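Side-chain contacts in Plm1 (Streptomyces sp. HK803, PDB 4HXY), which probably uses NADPH to reduce the beta-keto group of the growing chain, as the ketoreductase of the first module of phoslactomycin biosynthesis: residues L392-M395 / E396-I399; G109-G112 / L113-A117; D411-W414 / S415-L418. One frame throughout, in Å; residues are numbered along the deposited sequence.

In the fold
All three interactions are local, joining side chains a helical turn or so apart, but their settings differ. Interaction 2 is the most buried: helix 105-120 is enclosed on several sides, and an arginine folds back there over a backbone carbonyl beside an indole edge, with a water bridging its NE. Interaction 1, on helix 388-400, is two-faced, apolar toward the strands and polar on its partly exposed flank. Interaction 3 lies nearer the surface, where strand 408-412 turns into helix 414-421, and is mainly aromatic and aliphatic. Helix 388-400 and strand 408-412 follow each other in the chain, yet the nearest atoms of interactions 1 and 3 are about 9 Å apart. No two of the contacts touch.

Interaction 1: residues L392-M395 / E396-I399; sequences LQAM and EQAI
Met-395 and Ile-399 sit one turn apart on helix 388-400 and run side by side, pointing the same way, with Met-395 CG 3.8 Å from Ile-399 CD1. Met-395 has its CG anti to the backbone N (chi1 -179°), which sets the chain alongside the isoleucine; the thioether bends only at its far end. Beneath the pair, Met-395 O accepts the amide of Ile-399, N to O 3.0 Å, and Ile-399 CG1 rests 3.3 Å from the same Met-395 O, so the carbonyl is wrapped by the residue it binds. One residue back, Ala-398 does much the same: its CB is 3.6 Å from Ala-394 O, which accepts its N-H. This is the tight side, built of small or apolar groups. It faces Phe-320 and Val-318 of strand 316-322, Trp-361 and Val-359 of strand 357-361, and Trp-7 of strand 6-14.

The other flank is looser and partly exposed. In the conformer of Gln-393 described here, one of two modelled, NE2 reaches Glu-396 OE1 at 2.9 Å. It comes from above the carboxylate, 44° out of its plane, with the amide and carboxylate planes 69° apart; the second conformer makes this bond a provisional one. Glu-396 OE2 takes the backbone N-H of Trp-184. Gln-397 instead lies across Gln-393 at about a right angle, its OE1 3.4 Å from Ala-394 CA, while its NE2 donates to Pro-179 O.

Helix 388-400 thus packs its apolar face on strands 316-322 and 357-361 and carries these polar groups on the partly exposed flank. There the N-H of Trp-184 at Glu-396 OE2 would probably favour the ionised carboxylate.

Interaction 2: residues G109-G112 / L113-A117; sequences GVWG and LGRVA
Trp-111 and Arg-115 make a fully buried contact one turn apart within helix 105-120, which links strands 85-90 and 125-131 in a beta-alpha-beta unit. Arg-115 N donates to Trp-111 O at 3.1 Å, and the side chain then folds back over that same carbonyl. A bend at chi3 (-80°) lays the guanidinium flat above it, with Trp-111 O 3.5 Å from the guanidinium plane and over its centre. NH1 carries on to the edge of the indole, 3.6 Å from Trp-111 CE3, the two planes being 53° apart. On the NE side a water accepts from Arg-115 NE at 2.9 Å and donates to Gly-112 O at 2.9 Å. NH1 and NH2 add weak hydrogen bonds to Gln-160 OE1 and Gly-325 O. With a leucine in place of Arg-115, the bridging water would probably lose its donor and Gln-160 its arginine partner.

Trp-111 itself is tied through NE1 to Thr-89 OG1 and lies on Leu-128 of strand 125-131. Leu-113 touches Leu-70 and Leu-74 of helix 67-77 and also Ala-333 of helix 333-351, the helix on which Arg-115 and Val-116 pack.

Interaction 3: residues D411-W414 / S415-L418; sequences DVTW and SRFL
The chain leaves strand 408-412 and turns into helix 414-421 at Thr-413, whose carbonyl O takes the first helical bond, from Phe-417 N at 2.9 Å, along with a weak one from Arg-416 N at 3.1 Å. One residue on, Trp-414 O accepts Leu-418 N at 3.0 Å. Thr-413 occupies the N-cap position, but its side chain makes no capping bond; its methyl CG2 merely rests near Ser-415 OG.

The side chains gather round two rings. Trp-414 and Phe-417 lie side by side and point the same way, Trp-414 CZ3 coming 3.5 Å from Phe-417 CD2. The six-membered ring of the indole and the phenyl ring are 5.3 Å apart between centroids and meet obliquely, their planes inclined at 78°. Val-412, just before the turn, serves both: its CG1 sits 3.4 Å above the indole plane, over the ring centre, and the same methyl is 3.8 Å from Phe-417 CB. With CG anti to its backbone N (chi1 177°), the phenyl swings back toward the strand to meet that methyl.

Strand 408-412 runs parallel to strand 357-361, consistent with the seventh strand of the Rossmann sheet in short-chain dehydrogenases, while strands 6-14 and 383-384 pair with it antiparallel, Leu-383 of the latter touching both Val-412 and Phe-417.

Leu-418 takes the indole from another side, its CG 3.9 Å from Trp-414 CE3 and close to the ring plane, so the bicycle is met at an edge as well as over a face. Phe-433 stacks on Trp-414, and Phe-417 meets Trp-327 and Phe-430 edge-to-face. Arg-416, in contrast, stretches outward from the exposed flank of the helix, NH2 donating to Arg-379 O.

Interaction 1: residues L392-M395 / E396-I399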
loop_
_atom_site.group_PDB
_atom_site.type_symbol
_atom_site.label_atom_id
_atom_site.label_comp_id
_atom_site.label_asym_id
_atom_site.label_seq_id
_atom_site.Cartn_x
_atom_site.Cartn_y
_atom_site.Cartn_z
ATOM N N LEU A 392 -4.751 18.963 -3.434
ATOM C CA LEU A 392 -4.352 19.100 -4.826
ATOM C C LEU A 392 -2.976 19.762 -4.952
ATOM O O LEU A 392 -2.191 19.419 -5.859
ATOM C CB LEU A 392 -5.430 19.867 -5.610
ATOM C CG LEU A 392 -6.711 19.078 -5.882
ATOM C CD1 LEU A 392 -7.815 20.009 -6.424
ATOM C CD2 LEU A 392 -6.475 17.905 -6.832
ATOM N N GLN A 393 -2.674 20.718 -4.080
ATOM C CA GLN A 393 -1.356 21.338 -4.093
ATOM C C GLN A 393 -0.300 20.305 -3.725
ATOM O O GLN A 393 0.740 20.208 -4.383
ATOM C CB GLN A 393 -1.278 22.532 -3.152
ATOM C CG GLN A 393 0.110 23.144 -3.082
ATOM C CD GLN A 393 0.510 23.839 -4.361
ATOM O OE1 GLN A 393 0.019 24.930 -4.666
ATOM N NE2 GLN A 393 1.418 23.222 -5.116
ATOM N N ALA A 394 -0.585 19.485 -2.716
ATOM C CA ALA A 394 0.362 18.442 -2.333
ATOM C C ALA A 394 0.540 17.416 -3.439
ATOM O O ALA A 394 1.631 16.903 -3.639
ATOM C CB ALA A 394 -0.085 17.764 -1.015
ATOM N N MET A 395 -0.538 17.125 -4.175
ATOM C CA MET A 395 -0.441 16.242 -5.337
ATOM C C MET A 395 0.558 16.770 -6.371
ATOM O O MET A 395 1.414 16.034 -6.835
ATOM C CB MET A 395 -1.807 16.040 -5.984
ATOM C CG MET A 395 -1.753 15.110 -7.185
ATOM S SD MET A 395 -3.309 15.096 -8.092
ATOM C CE MET A 395 -3.233 16.722 -8.859
ATOM N N GLU A 396 0.436 18.045 -6.713
ATOM C CA GLU A 396 1.365 18.698 -7.646
ATOM C C GLU A 396 2.805 18.620 -7.139
ATOM O O GLU A 396 3.718 18.288 -7.884
ATOM C CB GLU A 396 0.940 20.156 -7.842
ATOM C CG GLU A 396 1.959 21.045 -8.477
ATOM C CD GLU A 396 1.406 22.445 -8.763
ATOM O OE1 GLU A 396 1.747 23.404 -8.003
ATOM O OE2 GLU A 396 0.615 22.560 -9.737
ATOM N N GLN A 397 2.990 18.888 -5.852
ATOM C CA GLN A 397 4.309 18.818 -5.231
ATOM C C GLN A 397 4.910 17.408 -5.325
ATOM O O GLN A 397 6.090 17.252 -5.618
ATOM C CB GLN A 397 4.230 19.258 -3.771
ATOM C CG GLN A 397 3.978 20.731 -3.562
ATOM C CD GLN A 397 3.746 21.062 -2.100
ATOM O OE1 GLN A 397 2.676 20.829 -1.574
ATOM N NE2 GLN A 397 4.782 21.560 -1.423
ATOM N N ALA A 398 4.084 16.386 -5.102
ATOM C CA ALA A 398 4.557 15.015 -5.171
ATOM C C ALA A 398 4.985 14.625 -6.581
ATOM O O ALA A 398 5.996 13.942 -6.785
ATOM C CB ALA A 398 3.497 14.044 -4.632
ATOM N N ILE A 399 4.201 15.063 -7.566
ATOM C CA ILE A 399 4.455 14.745 -8.960
ATOM C C ILE A 399 5.684 15.485 -9.455
ATOM O O ILE A 399 6.512 14.893 -10.158
ATOM C CB ILE A 399 3.217 15.079 -9.855
ATOM C CG1 ILE A 399 2.027 14.213 -9.469
ATOM C CG2 ILE A 399 3.558 14.921 -11.370
ATOM C CD1 ILE A 399 0.711 14.653 -10.068
#

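Interaction 2: residues G109-G112 / L113-A117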
loop_
_atom_site.group_PDB
_atom_site.type_symbol
_atom_site.label_atom_id
_atom_site.label_comp_id
_atom_site.label_asym_id
_atom_site.label_seq_id
_atom_site.Cartn_x
_atom_site.Cartn_y
_atom_site.Cartn_z
ATOM N N GLY A 109 2.172 -6.535 -0.567
ATOM C CA GLY A 109 0.812 -6.707 -0.058
ATOM C C GLY A 109 0.731 -7.490 1.243
ATOM O O GLY A 109 -0.148 -7.260 2.071
ATOM N N VAL A 110 1.656 -8.425 1.416
ATOM C CA VAL A 110 1.767 -9.195 2.655
ATOM C C VAL A 110 1.943 -8.246 3.841
ATOM O O VAL A 110 1.339 -8.432 4.905
ATOM C CB VAL A 110 2.955 -10.150 2.617
ATOM C CG1 VAL A 110 3.081 -10.857 3.934
ATOM C CG2 VAL A 110 2.785 -11.244 1.502
ATOM N N TRP A 111 2.800 -7.239 3.665
ATOM C CA TRP A 111 3.074 -6.261 4.726
ATOM C C TRP A 111 1.856 -5.373 5.004
ATOM O O TRP A 111 1.560 -5.041 6.161
ATOM C CB TRP A 111 4.314 -5.421 4.373
ATOM C CG TRP A 111 5.552 -6.166 4.659
ATOM C CD1 TRP A 111 5.943 -7.356 4.108
ATOM C CD2 TRP A 111 6.559 -5.820 5.608
ATOM N NE1 TRP A 111 7.123 -7.758 4.641
ATOM C CE2 TRP A 111 7.541 -6.827 5.555
ATOM C CE3 TRP A 111 6.761 -4.724 6.461
ATOM C CZ2 TRP A 111 8.675 -6.796 6.339
ATOM C CZ3 TRP A 111 7.893 -4.723 7.251
ATOM C CH2 TRP A 111 8.849 -5.719 7.150
ATOM N N GLY A 112 1.127 -4.997 3.961
ATOM C CA GLY A 112 -0.089 -4.208 4.157
ATOM C C GLY A 112 -1.076 -4.957 5.024
ATOM O O GLY A 112 -1.619 -4.410 5.975
ATOM N N LEU A 113 -1.297 -6.229 4.700
ATOM C CA LEU A 113 -2.213 -7.056 5.457
ATOM C C LEU A 113 -1.696 -7.377 6.858
ATOM O O LEU A 113 -2.451 -7.344 7.826
ATOM C CB LEU A 113 -2.509 -8.349 4.688
ATOM C CG LEU A 113 -3.646 -9.154 5.298
ATOM C CD1 LEU A 113 -4.540 -9.705 4.155
ATOM C CD2 LEU A 113 -3.108 -10.244 6.188
ATOM N N GLY A 114 -0.410 -7.681 6.960
ATOM C CA GLY A 114 0.211 -8.051 8.222
ATOM C C GLY A 114 0.112 -6.967 9.277
ATOM O O GLY A 114 -0.148 -7.241 10.438
ATOM N N ARG A 115 0.296 -5.715 8.875
ATOM C CA ARG A 115 0.069 -4.601 9.798
ATOM C C ARG A 115 -1.356 -4.568 10.364
ATOM O O ARG A 115 -1.553 -4.290 11.546
ATOM C CB ARG A 115 0.407 -3.261 9.138
ATOM C CG ARG A 115 1.925 -3.023 8.986
ATOM C CD ARG A 115 2.253 -1.639 8.421
ATOM N NE ARG A 115 2.085 -1.586 6.957
ATOM C CZ ARG A 115 3.040 -1.835 6.073
ATOM N NH1 ARG A 115 4.282 -2.121 6.453
ATOM N NH2 ARG A 115 2.771 -1.774 4.786
ATOM N N VAL A 116 -2.342 -4.857 9.527
ATOM C CA VAL A 116 -3.721 -4.962 9.979
ATOM C C VAL A 116 -3.890 -6.155 10.953
ATOM O O VAL A 116 -4.593 -6.038 11.955
ATOM C CB VAL A 116 -4.672 -5.046 8.792
ATOM C CG1 VAL A 116 -6.102 -5.232 9.277
ATOM C CG2 VAL A 116 -4.548 -3.774 7.937
ATOM N N ALA A 117 -3.221 -7.269 10.677
ATOM C CA ALA A 117 -3.221 -8.411 11.604
ATOM C C ALA A 117 -2.720 -8.009 12.998
ATOM O O ALA A 117 -3.293 -8.421 14.015
ATOM C CB ALA A 117 -2.415 -9.575 11.028
HETATM O O HOH W 1 -0.732 -1.616 6.277
#

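Interaction 3: residues D411-W414 / S415-L418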
loop_
_atom_site.group_PDB
_atom_site.type_symbol
_atom_site.label_atom_id
_atom_site.label_comp_id
_atom_site.label_asym_id
_atom_site.label_seq_id
_atom_site.Cartn_x
_atom_site.Cartn_y
_atom_site.Cartn_z
ATOM N N ASP A 411 -3.135 15.030 7.370
ATOM C CA ASP A 411 -3.218 15.979 8.488
ATOM C C ASP A 411 -3.405 15.176 9.784
ATOM O O ASP A 411 -4.534 14.770 10.102
ATOM C CB ASP A 411 -4.415 16.904 8.247
ATOM C CG ASP A 411 -4.529 18.021 9.267
ATOM O OD1 ASP A 411 -3.795 17.983 10.275
ATOM O OD2 ASP A 411 -5.370 18.934 9.050
ATOM N N VAL A 412 -2.301 14.930 10.489
ATOM C CA VAL A 412 -2.296 14.084 11.678
ATOM C C VAL A 412 -2.064 14.947 12.908
ATOM O O VAL A 412 -1.154 15.774 12.920
ATOM C CB VAL A 412 -1.184 13.022 11.629
ATOM C CG1 VAL A 412 -1.244 12.111 12.884
ATOM C CG2 VAL A 412 -1.305 12.169 10.356
ATOM N N THR A 413 -2.907 14.756 13.921
ATOM C CA THR A 413 -2.689 15.355 15.232
ATOM C C THR A 413 -2.209 14.213 16.141
ATOM O O THR A 413 -3.006 13.393 16.608
ATOM C CB THR A 413 -3.991 16.015 15.762
ATOM O OG1 THR A 413 -4.410 17.051 14.851
ATOM C CG2 THR A 413 -3.788 16.609 17.152
ATOM N N TRP A 414 -0.900 14.159 16.347
ATOM C CA TRP A 414 -0.237 13.022 16.960
ATOM C C TRP A 414 -0.700 12.767 18.397
ATOM O O TRP A 414 -0.772 11.618 18.807
ATOM C CB TRP A 414 1.291 13.164 16.877
ATOM C CG TRP A 414 1.732 13.077 15.464
ATOM C CD1 TRP A 414 2.105 14.111 14.655
ATOM C CD2 TRP A 414 1.760 11.908 14.669
ATOM N NE1 TRP A 414 2.385 13.644 13.390
ATOM C CE2 TRP A 414 2.175 12.288 13.375
ATOM C CE3 TRP A 414 1.477 10.570 14.918
ATOM C CZ2 TRP A 414 2.338 11.362 12.355
ATOM C CZ3 TRP A 414 1.630 9.657 13.900
ATOM C CH2 TRP A 414 2.038 10.055 12.633
ATOM N N SER A 415 -1.034 13.831 19.139
ATOM C CA SER A 415 -1.501 13.690 20.523
ATOM C C SER A 415 -2.803 12.882 20.617
ATOM O O SER A 415 -3.026 12.221 21.626
ATOM C CB SER A 415 -1.711 15.077 21.167
ATOM O OG SER A 415 -2.700 15.790 20.465
ATOM N N ARG A 416 -3.655 12.951 19.592
ATOM C CA ARG A 416 -4.859 12.123 19.513
ATOM C C ARG A 416 -4.607 10.800 18.785
ATOM O O ARG A 416 -5.142 9.752 19.161
ATOM C CB ARG A 416 -5.990 12.826 18.762
ATOM C CG ARG A 416 -6.544 14.093 19.366
ATOM C CD ARG A 416 -7.588 14.693 18.401
ATOM N NE ARG A 416 -8.242 15.887 18.938
ATOM C CZ ARG A 416 -9.477 16.307 18.615
ATOM N NH1 ARG A 416 -9.970 17.415 19.172
ATOM N NH2 ARG A 416 -10.239 15.630 17.753
ATOM N N PHE A 417 -3.828 10.848 17.716
ATOM C CA PHE A 417 -3.637 9.650 16.891
ATOM C C PHE A 417 -2.925 8.520 17.642
ATOM O O PHE A 417 -3.350 7.369 17.579
ATOM C CB PHE A 417 -2.837 10.018 15.632
ATOM C CG PHE A 417 -2.525 8.850 14.747
ATOM C CD1 PHE A 417 -3.393 8.479 13.744
ATOM C CD2 PHE A 417 -1.362 8.115 14.926
ATOM C CE1 PHE A 417 -3.107 7.385 12.934
ATOM C CE2 PHE A 417 -1.094 7.017 14.128
ATOM C CZ PHE A 417 -1.960 6.673 13.125
ATOM N N LEU A 418 -1.846 8.841 18.343
ATOM C CA LEU A 418 -0.986 7.794 18.921
ATOM C C LEU A 418 -1.667 6.982 20.020
ATOM O O LEU A 418 -1.577 5.742 19.997
ATOM C CB LEU A 418 0.349 8.354 19.412
ATOM C CG LEU A 418 1.329 8.787 18.354
ATOM C CD1 LEU A 418 2.475 9.565 19.015
ATOM C CD2 LEU A 418 1.832 7.556 17.583
#